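Glycosyl hyrolase, family 3 (Deinococcus radiodurans, PDB 3TEV) probably hydrolyses O-glycosidic bonds, acting as a glycoside hydrolase of family 3. Local coordinates at residues 75-80 with 124-129; 176-181 with 221-226; 211-216 with 251-256; 238-243 with 279-284; 257-262 with 285-290. All blocks are in the same frame, centred on the assembly; numbering follows the deposited sequence.

Interaction 1. Residues 75-80 with 124-129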
# COMPACT_ATOMS: atom_id res chain seq x y z
N ALA A 75 13.15 8.17 3.96
CA ALA A 75 11.87 8.70 3.49
C ALA A 75 11.18 7.79 2.47
O ALA A 75 11.77 7.43 1.44
CB ALA A 75 12.05 10.10 2.89
N LEU A 76 9.95 7.40 2.76
CA LEU A 76 9.06 6.84 1.74
C LEU A 76 8.00 7.90 1.41
O LEU A 76 7.21 8.31 2.28
CB LEU A 76 8.43 5.52 2.19
CG LEU A 76 9.44 4.38 2.40
CD1 LEU A 76 8.87 3.24 3.28
CD2 LEU A 76 10.02 3.83 1.07
N ILE A 77 8.05 8.39 0.17
CA ILE A 77 7.13 9.40 -0.30
C ILE A 77 6.30 8.79 -1.42
O ILE A 77 6.79 8.58 -2.56
CB ILE A 77 7.85 10.71 -0.74
CG1 ILE A 77 8.63 11.29 0.45
CG2 ILE A 77 6.81 11.75 -1.19
CD1 ILE A 77 9.75 12.29 0.11
N ALA A 78 5.06 8.46 -1.07
CA ALA A 78 4.17 7.72 -1.93
C ALA A 78 3.14 8.65 -2.54
O ALA A 78 2.84 9.71 -1.98
CB ALA A 78 3.47 6.60 -1.16
N ILE A 79 2.60 8.25 -3.68
CA ILE A 79 1.48 8.95 -4.26
C ILE A 79 0.44 7.92 -4.69
O ILE A 79 0.78 6.80 -5.07
CB ILE A 79 1.92 9.84 -5.47
CG1 ILE A 79 0.73 10.68 -5.98
CG2 ILE A 79 2.52 8.97 -6.60
CD1 ILE A 79 1.14 11.91 -6.80
N ASP A 80 -0.82 8.30 -4.61
CA ASP A 80 -1.87 7.45 -5.12
C ASP A 80 -2.28 7.92 -6.53
O ASP A 80 -3.15 8.78 -6.65
CB ASP A 80 -3.05 7.38 -4.15
CG ASP A 80 -4.00 6.21 -4.45
OD1 ASP A 80 -3.85 5.57 -5.53
OD2 ASP A 80 -4.88 5.92 -3.62
N VAL A 124 10.23 14.47 -9.57
CA VAL A 124 9.71 15.34 -8.50
C VAL A 124 10.08 14.88 -7.10
O VAL A 124 9.89 15.61 -6.14
CB VAL A 124 8.19 15.66 -8.63
CG1 VAL A 124 7.90 16.36 -9.98
CG2 VAL A 124 7.33 14.41 -8.47
N GLY A 125 10.60 13.66 -6.98
CA GLY A 125 11.15 13.15 -5.73
C GLY A 125 10.25 12.17 -5.01
O GLY A 125 10.29 12.06 -3.77
N ILE A 126 9.41 11.48 -5.79
CA ILE A 126 8.52 10.45 -5.27
C ILE A 126 9.16 9.09 -5.53
O ILE A 126 9.67 8.85 -6.63
CB ILE A 126 7.12 10.54 -5.93
CG1 ILE A 126 6.34 11.72 -5.33
CG2 ILE A 126 6.33 9.25 -5.73
CD1 ILE A 126 5.24 12.30 -6.24
N ASN A 127 9.13 8.21 -4.54
CA ASN A 127 9.76 6.90 -4.69
C ASN A 127 8.81 5.70 -4.52
O ASN A 127 9.25 4.56 -4.45
CB ASN A 127 11.01 6.78 -3.79
CG ASN A 127 10.69 6.90 -2.29
OD1 ASN A 127 9.58 7.26 -1.89
ND2 ASN A 127 11.67 6.58 -1.45
N TRP A 128 7.51 5.98 -4.47
CA TRP A 128 6.52 4.93 -4.28
C TRP A 128 5.21 5.32 -4.97
O TRP A 128 4.68 6.40 -4.74
CB TRP A 128 6.33 4.69 -2.78
CG TRP A 128 5.23 3.76 -2.34
CD1 TRP A 128 3.95 3.67 -2.87
CD2 TRP A 128 5.25 2.87 -1.21
NE1 TRP A 128 3.20 2.75 -2.14
CE2 TRP A 128 3.98 2.24 -1.13
CE3 TRP A 128 6.22 2.54 -0.27
CZ2 TRP A 128 3.67 1.28 -0.15
CZ3 TRP A 128 5.90 1.59 0.71
CH2 TRP A 128 4.65 0.97 0.75
N ASN A 129 4.70 4.43 -5.81
CA ASN A 129 3.41 4.62 -6.49
C ASN A 129 2.51 3.43 -6.20
O ASN A 129 2.94 2.27 -6.30
CB ASN A 129 3.62 4.79 -8.00
CG ASN A 129 2.37 5.28 -8.71
OD1 ASN A 129 1.43 5.77 -8.08
ND2 ASN A 129 2.35 5.15 -10.04

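Interaction 2. Residues 176-181 with 221-226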
# COMPACT_ATOMS: atom_id res chain seq x y z
N CYS A 176 3.47 -0.60 -5.82
CA CYS A 176 2.82 -1.38 -4.77
C CYS A 176 1.57 -2.02 -5.34
O CYS A 176 0.64 -1.31 -5.72
CB CYS A 176 2.47 -0.49 -3.58
SG CYS A 176 1.72 -1.31 -2.13
N ALA A 177 1.56 -3.35 -5.43
CA ALA A 177 0.41 -4.09 -5.95
C ALA A 177 -0.77 -4.00 -4.96
O ALA A 177 -0.58 -4.09 -3.75
CB ALA A 177 0.80 -5.54 -6.17
N LYS A 178 -1.98 -3.83 -5.49
CA LYS A 178 -3.17 -3.77 -4.64
C LYS A 178 -4.38 -4.43 -5.35
O LYS A 178 -4.32 -4.60 -6.56
CB LYS A 178 -3.46 -2.33 -4.27
CG LYS A 178 -3.57 -1.41 -5.45
CD LYS A 178 -3.66 0.06 -5.05
CE LYS A 178 -4.20 0.86 -6.22
NZ LYS A 178 -4.08 2.32 -6.01
N HIS A 179 -5.43 -4.84 -4.62
CA HIS A 179 -5.50 -4.89 -3.14
C HIS A 179 -5.57 -6.33 -2.68
O HIS A 179 -6.60 -7.00 -2.84
CB HIS A 179 -6.77 -4.21 -2.63
CG HIS A 179 -7.00 -2.86 -3.22
ND1 HIS A 179 -7.33 -2.67 -4.54
CD2 HIS A 179 -6.97 -1.62 -2.65
CE1 HIS A 179 -7.49 -1.38 -4.77
NE2 HIS A 179 -7.28 -0.72 -3.64
N PHE A 180 -4.50 -6.81 -2.10
CA PHE A 180 -4.41 -8.19 -1.71
C PHE A 180 -5.43 -8.53 -0.60
O PHE A 180 -5.55 -7.79 0.36
CB PHE A 180 -2.99 -8.46 -1.25
CG PHE A 180 -2.74 -9.87 -0.90
CD1 PHE A 180 -2.43 -10.80 -1.89
CD2 PHE A 180 -2.82 -10.29 0.43
CE1 PHE A 180 -2.20 -12.12 -1.55
CE2 PHE A 180 -2.61 -11.60 0.76
CZ PHE A 180 -2.30 -12.52 -0.22
N PRO A 181 -6.12 -9.67 -0.71
CA PRO A 181 -5.97 -10.73 -1.70
C PRO A 181 -6.83 -10.64 -2.98
O PRO A 181 -6.93 -11.64 -3.69
CB PRO A 181 -6.34 -12.00 -0.91
CG PRO A 181 -6.67 -11.59 0.45
CD PRO A 181 -6.91 -10.12 0.44
N ALA A 221 6.35 -4.35 -2.76
CA ALA A 221 5.34 -3.95 -1.76
C ALA A 221 3.95 -4.38 -2.19
O ALA A 221 3.62 -4.40 -3.40
CB ALA A 221 5.37 -2.46 -1.55
N ILE A 222 3.14 -4.75 -1.19
CA ILE A 222 1.78 -5.17 -1.41
C ILE A 222 0.86 -4.43 -0.44
O ILE A 222 1.17 -4.35 0.74
CB ILE A 222 1.63 -6.66 -1.14
CG1 ILE A 222 2.41 -7.47 -2.20
CG2 ILE A 222 0.15 -7.05 -1.16
CD1 ILE A 222 2.26 -8.98 -2.07
N MSE A 223 -0.25 -3.90 -0.94
CA MSE A 223 -1.25 -3.26 -0.12
C MSE A 223 -2.42 -4.20 0.09
O MSE A 223 -2.95 -4.77 -0.89
CB MSE A 223 -1.74 -1.98 -0.75
CG MSE A 223 -2.65 -1.16 0.18
SE MSE A 223 -3.71 0.04 -0.87
CE MSE A 223 -3.59 1.63 0.16
N THR A 224 -2.83 -4.36 1.35
CA THR A 224 -3.89 -5.29 1.69
C THR A 224 -5.26 -4.64 1.67
O THR A 224 -5.41 -3.45 1.91
CB THR A 224 -3.76 -5.77 3.10
OG1 THR A 224 -4.08 -4.66 3.97
CG2 THR A 224 -2.37 -6.24 3.37
N ALA A 225 -6.26 -5.48 1.51
CA ALA A 225 -7.65 -5.11 1.39
C ALA A 225 -8.43 -5.36 2.69
O ALA A 225 -8.28 -6.41 3.30
CB ALA A 225 -8.24 -6.01 0.29
N HIS A 226 -9.30 -4.43 3.08
CA HIS A 226 -10.22 -4.64 4.20
C HIS A 226 -11.37 -5.57 3.77
O HIS A 226 -12.52 -5.18 3.81
CB HIS A 226 -10.82 -3.32 4.70
CG HIS A 226 -9.82 -2.27 5.07
ND1 HIS A 226 -8.67 -2.55 5.79
CD2 HIS A 226 -9.82 -0.93 4.86
CE1 HIS A 226 -8.00 -1.43 5.98
NE2 HIS A 226 -8.67 -0.43 5.43

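Interaction 3. Residues 211-216 with 251-256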
# COMPACT_ATOMS: atom_id res chain seq x y z
N PRO A 211 -2.71 -13.56 -9.76
CA PRO A 211 -1.74 -12.55 -10.22
C PRO A 211 -0.69 -12.17 -9.16
O PRO A 211 0.48 -11.97 -9.49
CB PRO A 211 -2.62 -11.34 -10.60
CG PRO A 211 -4.01 -11.92 -10.76
CD PRO A 211 -4.09 -13.03 -9.75
N PHE A 212 -1.09 -12.10 -7.89
CA PHE A 212 -0.16 -11.79 -6.81
C PHE A 212 0.84 -12.91 -6.66
O PHE A 212 2.03 -12.67 -6.49
CB PHE A 212 -0.88 -11.62 -5.47
CG PHE A 212 -1.80 -10.45 -5.41
CD1 PHE A 212 -1.32 -9.17 -5.11
CD2 PHE A 212 -3.17 -10.62 -5.62
CE1 PHE A 212 -2.19 -8.07 -5.05
CE2 PHE A 212 -4.04 -9.53 -5.56
CZ PHE A 212 -3.55 -8.25 -5.27
N ARG A 213 0.34 -14.14 -6.71
CA ARG A 213 1.22 -15.29 -6.56
C ARG A 213 2.24 -15.32 -7.70
O ARG A 213 3.43 -15.50 -7.46
CB ARG A 213 0.43 -16.60 -6.46
CG ARG A 213 1.27 -17.86 -6.16
CD ARG A 213 0.37 -18.94 -5.55
NE ARG A 213 0.82 -20.33 -5.74
CZ ARG A 213 0.45 -21.37 -4.98
NH1 ARG A 213 -0.37 -21.20 -3.93
NH2 ARG A 213 0.91 -22.59 -5.25
N ALA A 214 1.77 -15.12 -8.92
CA ALA A 214 2.66 -15.15 -10.09
C ALA A 214 3.69 -14.01 -10.09
O ALA A 214 4.79 -14.16 -10.62
CB ALA A 214 1.85 -15.14 -11.39
N LEU A 215 3.35 -12.90 -9.45
CA LEU A 215 4.18 -11.69 -9.55
C LEU A 215 5.02 -11.37 -8.31
O LEU A 215 5.67 -10.33 -8.25
CB LEU A 215 3.32 -10.48 -9.98
CG LEU A 215 2.60 -10.58 -11.35
CD1 LEU A 215 1.85 -9.29 -11.71
CD2 LEU A 215 3.53 -11.00 -12.51
N LEU A 216 5.00 -12.26 -7.32
CA LEU A 216 5.72 -12.02 -6.05
C LEU A 216 7.18 -11.61 -6.15
O LEU A 216 7.56 -10.62 -5.52
CB LEU A 216 5.65 -13.24 -5.14
CG LEU A 216 4.44 -13.45 -4.26
CD1 LEU A 216 4.83 -14.57 -3.30
CD2 LEU A 216 4.04 -12.17 -3.52
N GLU A 251 4.47 -17.16 5.14
CA GLU A 251 4.88 -18.54 5.38
C GLU A 251 4.65 -19.46 4.19
O GLU A 251 5.57 -20.12 3.75
CB GLU A 251 4.24 -19.10 6.67
CG GLU A 251 4.63 -18.29 7.90
CD GLU A 251 4.04 -18.81 9.23
OE1 GLU A 251 2.99 -19.49 9.23
OE2 GLU A 251 4.64 -18.50 10.27
N GLU A 252 3.43 -19.52 3.67
CA GLU A 252 3.16 -20.33 2.49
C GLU A 252 3.90 -19.83 1.26
O GLU A 252 4.51 -20.61 0.54
CB GLU A 252 1.68 -20.33 2.17
CG GLU A 252 0.87 -21.44 2.76
CD GLU A 252 -0.47 -21.58 2.05
OE1 GLU A 252 -0.45 -21.92 0.83
OE2 GLU A 252 -1.52 -21.32 2.70
N TRP A 253 3.84 -18.51 1.02
CA TRP A 253 4.41 -17.92 -0.19
C TRP A 253 5.85 -17.44 -0.06
O TRP A 253 6.48 -17.15 -1.07
CB TRP A 253 3.53 -16.78 -0.69
CG TRP A 253 2.21 -17.24 -1.24
CD1 TRP A 253 1.70 -18.52 -1.22
CD2 TRP A 253 1.23 -16.43 -1.87
NE1 TRP A 253 0.46 -18.54 -1.81
CE2 TRP A 253 0.15 -17.27 -2.22
CE3 TRP A 253 1.16 -15.06 -2.19
CZ2 TRP A 253 -0.98 -16.80 -2.87
CZ3 TRP A 253 0.03 -14.58 -2.82
CH2 TRP A 253 -1.03 -15.46 -3.17
N GLY A 254 6.35 -17.33 1.17
CA GLY A 254 7.73 -16.86 1.38
C GLY A 254 7.94 -15.38 1.07
O GLY A 254 9.07 -14.95 0.87
N TYR A 255 6.87 -14.59 1.03
CA TYR A 255 7.00 -13.16 0.70
C TYR A 255 7.81 -12.36 1.72
O TYR A 255 7.47 -12.33 2.90
CB TYR A 255 5.64 -12.50 0.50
CG TYR A 255 5.70 -11.06 0.02
CD1 TYR A 255 6.27 -10.74 -1.23
CD2 TYR A 255 5.18 -10.02 0.79
CE1 TYR A 255 6.33 -9.42 -1.70
CE2 TYR A 255 5.21 -8.67 0.33
CZ TYR A 255 5.79 -8.39 -0.92
OH TYR A 255 5.84 -7.09 -1.39
N ASP A 256 8.85 -11.67 1.26
CA ASP A 256 9.67 -10.85 2.17
C ASP A 256 9.63 -9.35 1.86
O ASP A 256 10.43 -8.58 2.39
CB ASP A 256 11.12 -11.37 2.26
CG ASP A 256 11.79 -11.06 3.63
OD1 ASP A 256 11.11 -10.96 4.70
OD2 ASP A 256 13.04 -10.92 3.65

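Interaction 4. Residues 238-243 with 279-284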
# COMPACT_ATOMS: atom_id res chain seq x y z
N ALA A 238 -8.72 -9.10 5.72
CA ALA A 238 -7.32 -9.45 5.40
C ALA A 238 -6.28 -8.59 6.14
O ALA A 238 -5.27 -9.10 6.65
CB ALA A 238 -7.10 -9.40 3.92
N THR A 239 -6.56 -7.28 6.22
CA THR A 239 -5.64 -6.33 6.83
C THR A 239 -5.43 -6.62 8.32
O THR A 239 -4.45 -6.16 8.91
CB THR A 239 -6.19 -4.89 6.71
OG1 THR A 239 -7.53 -4.89 7.21
CG2 THR A 239 -6.29 -4.47 5.27
N LEU A 240 -6.35 -7.37 8.93
CA LEU A 240 -6.24 -7.67 10.37
C LEU A 240 -6.12 -9.17 10.63
O LEU A 240 -6.35 -9.63 11.75
CB LEU A 240 -7.46 -7.12 11.13
CG LEU A 240 -7.77 -5.62 10.97
CD1 LEU A 240 -9.13 -5.27 11.61
CD2 LEU A 240 -6.64 -4.70 11.51
N SER A 241 -5.79 -9.92 9.59
CA SER A 241 -5.79 -11.37 9.65
C SER A 241 -4.38 -11.96 9.73
O SER A 241 -3.66 -11.96 8.76
CB SER A 241 -6.48 -11.93 8.40
OG SER A 241 -6.32 -13.34 8.33
N PRO A 242 -3.99 -12.47 10.90
CA PRO A 242 -2.70 -13.19 10.91
C PRO A 242 -2.66 -14.39 9.95
O PRO A 242 -1.60 -14.68 9.39
CB PRO A 242 -2.53 -13.65 12.37
CG PRO A 242 -3.90 -13.56 12.96
CD PRO A 242 -4.63 -12.46 12.23
N ARG A 243 -3.79 -15.08 9.76
CA ARG A 243 -3.82 -16.23 8.85
C ARG A 243 -3.45 -15.80 7.42
O ARG A 243 -2.77 -16.55 6.70
CB ARG A 243 -5.18 -16.94 8.88
CG ARG A 243 -5.49 -17.63 10.22
CD ARG A 243 -6.83 -18.39 10.21
NE ARG A 243 -6.84 -19.42 9.16
CZ ARG A 243 -7.48 -20.58 9.23
NH1 ARG A 243 -8.18 -20.91 10.32
NH2 ARG A 243 -7.40 -21.43 8.21
N ALA A 279 -4.86 -0.49 14.08
CA ALA A 279 -3.49 -0.35 13.64
C ALA A 279 -2.55 -1.34 14.36
O ALA A 279 -1.69 -1.96 13.74
CB ALA A 279 -3.03 1.07 13.82
N VAL A 280 -2.75 -1.52 15.67
CA VAL A 280 -1.94 -2.46 16.42
C VAL A 280 -2.20 -3.88 15.93
O VAL A 280 -1.27 -4.66 15.69
CB VAL A 280 -2.17 -2.28 17.96
CG1 VAL A 280 -1.65 -3.47 18.76
CG2 VAL A 280 -1.53 -0.97 18.43
N ARG A 281 -3.48 -4.20 15.71
CA ARG A 281 -3.86 -5.52 15.21
C ARG A 281 -3.26 -5.79 13.81
O ARG A 281 -2.77 -6.90 13.57
CB ARG A 281 -5.39 -5.67 15.23
CG ARG A 281 -5.93 -6.96 14.59
CD ARG A 281 -5.77 -8.26 15.44
NE ARG A 281 -6.26 -9.46 14.73
CZ ARG A 281 -6.42 -10.67 15.29
NH1 ARG A 281 -6.16 -10.87 16.58
NH2 ARG A 281 -6.87 -11.68 14.56
N ALA A 282 -3.25 -4.79 12.92
CA ALA A 282 -2.63 -4.95 11.60
C ALA A 282 -1.14 -5.27 11.71
O ALA A 282 -0.64 -6.16 11.01
CB ALA A 282 -2.83 -3.70 10.72
N LEU A 283 -0.42 -4.55 12.58
CA LEU A 283 1.00 -4.76 12.72
C LEU A 283 1.24 -6.16 13.28
O LEU A 283 2.06 -6.90 12.74
CB LEU A 283 1.64 -3.68 13.60
CG LEU A 283 1.69 -2.28 12.97
CD1 LEU A 283 1.90 -1.23 14.05
CD2 LEU A 283 2.76 -2.17 11.84
N ARG A 284 0.47 -6.54 14.30
CA ARG A 284 0.60 -7.88 14.91
C ARG A 284 0.30 -8.98 13.89
O ARG A 284 1.02 -9.98 13.82
CB ARG A 284 -0.34 -8.04 16.10
CG ARG A 284 0.12 -7.41 17.39
CD ARG A 284 -0.74 -7.87 18.58
NE ARG A 284 -0.14 -7.47 19.85
CZ ARG A 284 -0.75 -6.77 20.79
NH1 ARG A 284 -2.01 -6.39 20.65
NH2 ARG A 284 -0.10 -6.46 21.90

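Interaction 5. Residues 257-262 with 285-290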
# COMPACT_ATOMS: atom_id res chain seq x y z
N GLY A 257 8.68 -8.91 1.02
CA GLY A 257 8.56 -7.50 0.76
C GLY A 257 7.70 -6.78 1.79
O GLY A 257 7.31 -7.36 2.80
N VAL A 258 7.40 -5.50 1.52
CA VAL A 258 6.65 -4.65 2.43
C VAL A 258 5.15 -4.97 2.33
O VAL A 258 4.59 -5.05 1.23
CB VAL A 258 6.87 -3.17 2.06
CG1 VAL A 258 5.85 -2.22 2.76
CG2 VAL A 258 8.34 -2.76 2.35
N ILE A 259 4.50 -5.17 3.48
CA ILE A 259 3.05 -5.24 3.50
C ILE A 259 2.52 -3.96 4.13
O ILE A 259 2.91 -3.63 5.24
CB ILE A 259 2.55 -6.44 4.26
CG1 ILE A 259 3.07 -7.72 3.59
CG2 ILE A 259 1.02 -6.42 4.37
CD1 ILE A 259 2.78 -9.00 4.39
N VAL A 260 1.66 -3.25 3.40
CA VAL A 260 1.05 -2.01 3.91
C VAL A 260 -0.47 -2.21 3.97
O VAL A 260 -1.02 -2.87 3.11
CB VAL A 260 1.48 -0.74 3.07
CG1 VAL A 260 1.08 -0.89 1.61
CG2 VAL A 260 0.86 0.55 3.63
N THR A 261 -1.13 -1.66 4.99
CA THR A 261 -2.59 -1.77 5.10
C THR A 261 -3.23 -0.74 4.19
O THR A 261 -2.67 0.36 4.02
CB THR A 261 -3.07 -1.34 6.45
OG1 THR A 261 -2.90 0.11 6.55
CG2 THR A 261 -2.33 -2.06 7.55
N ASP A 262 -4.41 -1.03 3.64
CA ASP A 262 -5.20 0.02 3.01
C ASP A 262 -5.51 1.10 4.06
O ASP A 262 -5.35 0.89 5.28
CB ASP A 262 -6.49 -0.58 2.42
CG ASP A 262 -7.12 0.30 1.31
OD1 ASP A 262 -6.79 1.49 1.19
OD2 ASP A 262 -7.97 -0.23 0.54
N ALA A 285 -0.76 -8.80 13.10
CA ALA A 285 -1.13 -9.79 12.09
C ALA A 285 -0.04 -10.00 11.03
O ALA A 285 0.04 -11.07 10.42
CB ALA A 285 -2.45 -9.40 11.42
N GLY A 286 0.79 -8.98 10.80
CA GLY A 286 1.86 -9.09 9.80
C GLY A 286 2.18 -7.90 8.90
O GLY A 286 3.13 -7.99 8.11
N ALA A 287 1.41 -6.81 8.96
CA ALA A 287 1.74 -5.58 8.24
C ALA A 287 3.06 -5.00 8.74
O ALA A 287 3.37 -5.08 9.94
CB ALA A 287 0.64 -4.55 8.41
N ASP A 288 3.83 -4.42 7.82
CA ASP A 288 5.03 -3.64 8.20
C ASP A 288 4.71 -2.17 8.39
O ASP A 288 5.47 -1.44 9.05
CB ASP A 288 6.09 -3.74 7.10
CG ASP A 288 6.45 -5.16 6.78
OD1 ASP A 288 6.91 -5.87 7.70
OD2 ASP A 288 6.22 -5.59 5.63
N LEU A 289 3.60 -1.72 7.78
CA LEU A 289 3.31 -0.29 7.63
C LEU A 289 1.80 -0.09 7.71
O LEU A 289 1.04 -0.78 7.03
CB LEU A 289 3.81 0.22 6.25
CG LEU A 289 3.77 1.75 6.02
CD1 LEU A 289 4.57 2.55 7.11
CD2 LEU A 289 4.31 2.11 4.63
N VAL A 290 1.37 0.86 8.54
CA VAL A 290 -0.04 1.17 8.64
C VAL A 290 -0.31 2.56 8.04
O VAL A 290 0.35 3.54 8.41
CB VAL A 290 -0.51 1.11 10.13
CG1 VAL A 290 -1.94 1.66 10.28
CG2 VAL A 290 -0.45 -0.32 10.64

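Interaction 1. Residues 75-80 with 124-129
Neighbouring parallel strands 76-79 and 128-129 of the barrel pair through Ala78 and Trp128, while Asn127, just ahead of the second strand, grips the first strand with its side-chain amide. Asn127 OD1 accepts the backbone N-H of Ile77 at 2.8 Å, in the carbonyl plane and nearly straight. From the same amide, ND2 donates to Ala75 O over 3.0 Å, that oxygen lying 16° out of the amide plane. The group reaches back this far because CG sits between the backbone N and the carbonyl carbon (chi1 62°). Its own backbone N gives a bond of 3.1 Å to Ile77 O, so one residue bonds to three successive peptide units, at Ala75 O, Ile77 N and Ile77 O; ND2 also donates to Phe331 O. Replacement by alanine is likely to leave Ile77 N, Ala75 O and Phe331 O without their amide partner and free the start of the pairing to shift. The two strands belong to the (beta/alpha)8 barrel of the family 3 N-terminal domain and are joined by a beta-alpha-beta connection that includes helices 98-104 and 107-124, the second ended by a Schellman motif at Gly125. Farther along, Ile79 N donates to Trp128 O at 3.0 Å, continuing the parallel ladder. On the Ala78 side of the sheet, the methyl lies over one face of the indole, CB standing 3.7 Å from the centroid of the Trp128 five-membered ring, whereas Leu76 CD2 comes near the plane at the ring edge. On the opposite side, Ile126 CG2 meets Ile79 CG2 at 3.9 Å, the two side chains crossing almost perpendicularly and both touching Leu121.

Interaction 2. Residues 176-181 with 221-226
Lys178, His179 and Met223 (a selenomethionine) send their side chains the same way from adjoining parallel barrel strands, 174-180 and 221-224. The end of the first strand opens the Lys-His-Phe-Pro-Gly-His-Gly run that resembles the signature of family 3 N-acetylhexosaminidases, and here it contains cis peptide bonds before both His179 and Pro181. Met223 lies alongside both neighbours: its SE comes obliquely to the imidazole, 4.1 Å from His179 CD2, while Met223 CB meets Lys178 CB at 3.9 Å. Lys178 CB in turn sits 3.7 Å above the centre of one face of the His179 ring. Polar ends look elsewhere, His179 ND1 to Asp135 and Lys178 NZ to Phe130 O. Cys176 SG, set anti to its backbone N (chi1 -177°), reaches Met223 CB at 3.8 Å and also touches Ala221 CB. Phe180 and Ile222 are on the other side of the sheet, where the ring of Phe180 is angled against the isoleucine and its CB packs on Ile222 CG2; Pro181 CB stands over one face of that ring. The ladder slips by one residue between the Ala177-Ile222 and Phe180-Thr224 pairs, a beta bulge at the strand end. Met223 is held at both backbone ends: its N donates to Ala177 O in a very straight bond (176°) of 2.8 Å, and its O accepts Phe180 N at 2.8 Å.

Interaction 3. Residues 211-216 with 251-256
The hydroxyl of Tyr255 is hydrogen-bonded to the backbone O of Thr219, which fixes the far end of a ring whose CD1 is met by Leu216 CD2 at 3.5 Å. With CG anti to the backbone N (chi1 -174°), this tyrosine runs inward and the leucine methyl approaches obliquely. The other methyl of the same residue turns to Trp253, Leu216 CD1 lying 3.7 Å from Trp253 CB, so that the leucine fills the space between the two aromatic residues. Trp253 is the larger surface. Arg213 is laid across one face of its indole: Arg213 CB stands 4.0 Å from the centroid of the six-membered ring, a CH-pi contact, and CD lies 3.3 Å above the plane toward the rim. The aliphatic stem thus covers the face, while the guanidinium, its plane turned 77° from that of the indole, brings Arg213 NH1 obliquely to within 3.5 Å of Trp253 NE1. Phe212 CB touches Trp253 CZ3 obliquely. Leu216 and Tyr255 both rest on Ile222 of strand 221-224. This is packing between neighbouring outer helices of a (beta/alpha)8 barrel: helix 210-215 and the following Leu216 meet the segment after helix 242-252, packed against barrel strand 221-224.

Interaction 4. Residues 238-243 with 279-284
Arg281 leans from helix 275-285 over Leu240, and its side chain can be followed outward atom by atom. CB faces the branch tip of the leucine, Leu240 CD2, at 4.0 Å. Next, CG lies against Leu240 CB at 3.8 Å and also close to CD2, so the leucine is packed by the stem of the arginine. A turn about the CB-CG bond (chi2 76°) brings CD toward Leu240 O. NE then donates to Leu240 O over 3.0 Å with an angle of 159°; the oxygen is at the edge of the guanidinium, near its plane, in a bond that helps fix how the flat group is turned. Beyond CZ, NH2 ends 3.3 Å from Pro242 CD, the two side chains crossing at about a right angle. Beside the arginine, Ala282 CB packs on Thr239 O at 3.5 Å and on Leu240 CD2. The turn at 238-241 leads directly into helix 242-252, where Ser241 is the N-cap: its OG bonds to Ile244 N and also to Asp233. The contact thus joins the start of helix 242-252 to the side of helix 275-285, neighbours on the barrel's outer layer, and Ala282 also touches Val290 of strand 290-291, linking the helix to the barrel wall.

Interaction 5. Residues 257-262 with 285-290
The carboxylate of Asp288 is the flat group of this contact, and Ile259 meets it through its main chain: the backbone N of Ile259 donates to Asp288 OD2 over 2.8 Å, on the anti side and 19° out of the carboxylate plane. That same oxygen is in a salt bridge with Arg250, and OD1 pairs with Arg323, so the group is gripped at both oxygens and can hardly turn. Asp288 also returns a bond, its backbone N reaching Ile259 O at 2.9 Å; side chain and main chain of Asp288 together bond both the N and the O of Ile259. Further on, Thr261 N donates to Leu289 O at 3.1 Å, nearly along the C=O axis. Val260 and Leu289 run side by side, with Val260 CG2 at 3.9 Å from Leu289 CD2. Thr261 splits its work: CG2 packs on Ala287 CB and on Val290 CG2, both at 4.0 Å, while OG1, lying between the backbone N and carbonyl carbon (chi1 70°), accepts Met291 N and donates to Asp262 O from above the carbonyl plane (43° out of it), not on a lone pair. A valine in its place is likely to leave Met291 N and Asp262 O without their hydroxyl partner. Gly286 ends helix 275-285 in a Schellman motif. Pairing of 258-261 with the 289-290 region closes the (beta/alpha)8 barrel between its seventh and eighth strands.

In the fold
Interactions 1, 2 and 5 are strand pairings that build and close one barrel, while interactions 3 and 4 pack its outer layer. In chain order, interaction 1 comes first, between strands 76-79 and 128-129. Interaction 2 follows, its segments alternating with those of interaction 3; interactions 3 and 4 interleave likewise, as do 4 and 5. Centres of interactions 2 and 5 lie about 9 Å apart, since strands 221-224 and 258-261 are neighbours; those of 4 and 5 are about 8 Å apart. The centres of interactions 1 and 4 are about 24 Å apart, on opposite sides of the chain's centre. Trp128 nevertheless reaches across the barrel interior to Val258, Val260 and Leu289, so interactions 1 and 5 share a core. Helix 242-252 serves interactions 3 and 4, one at each end.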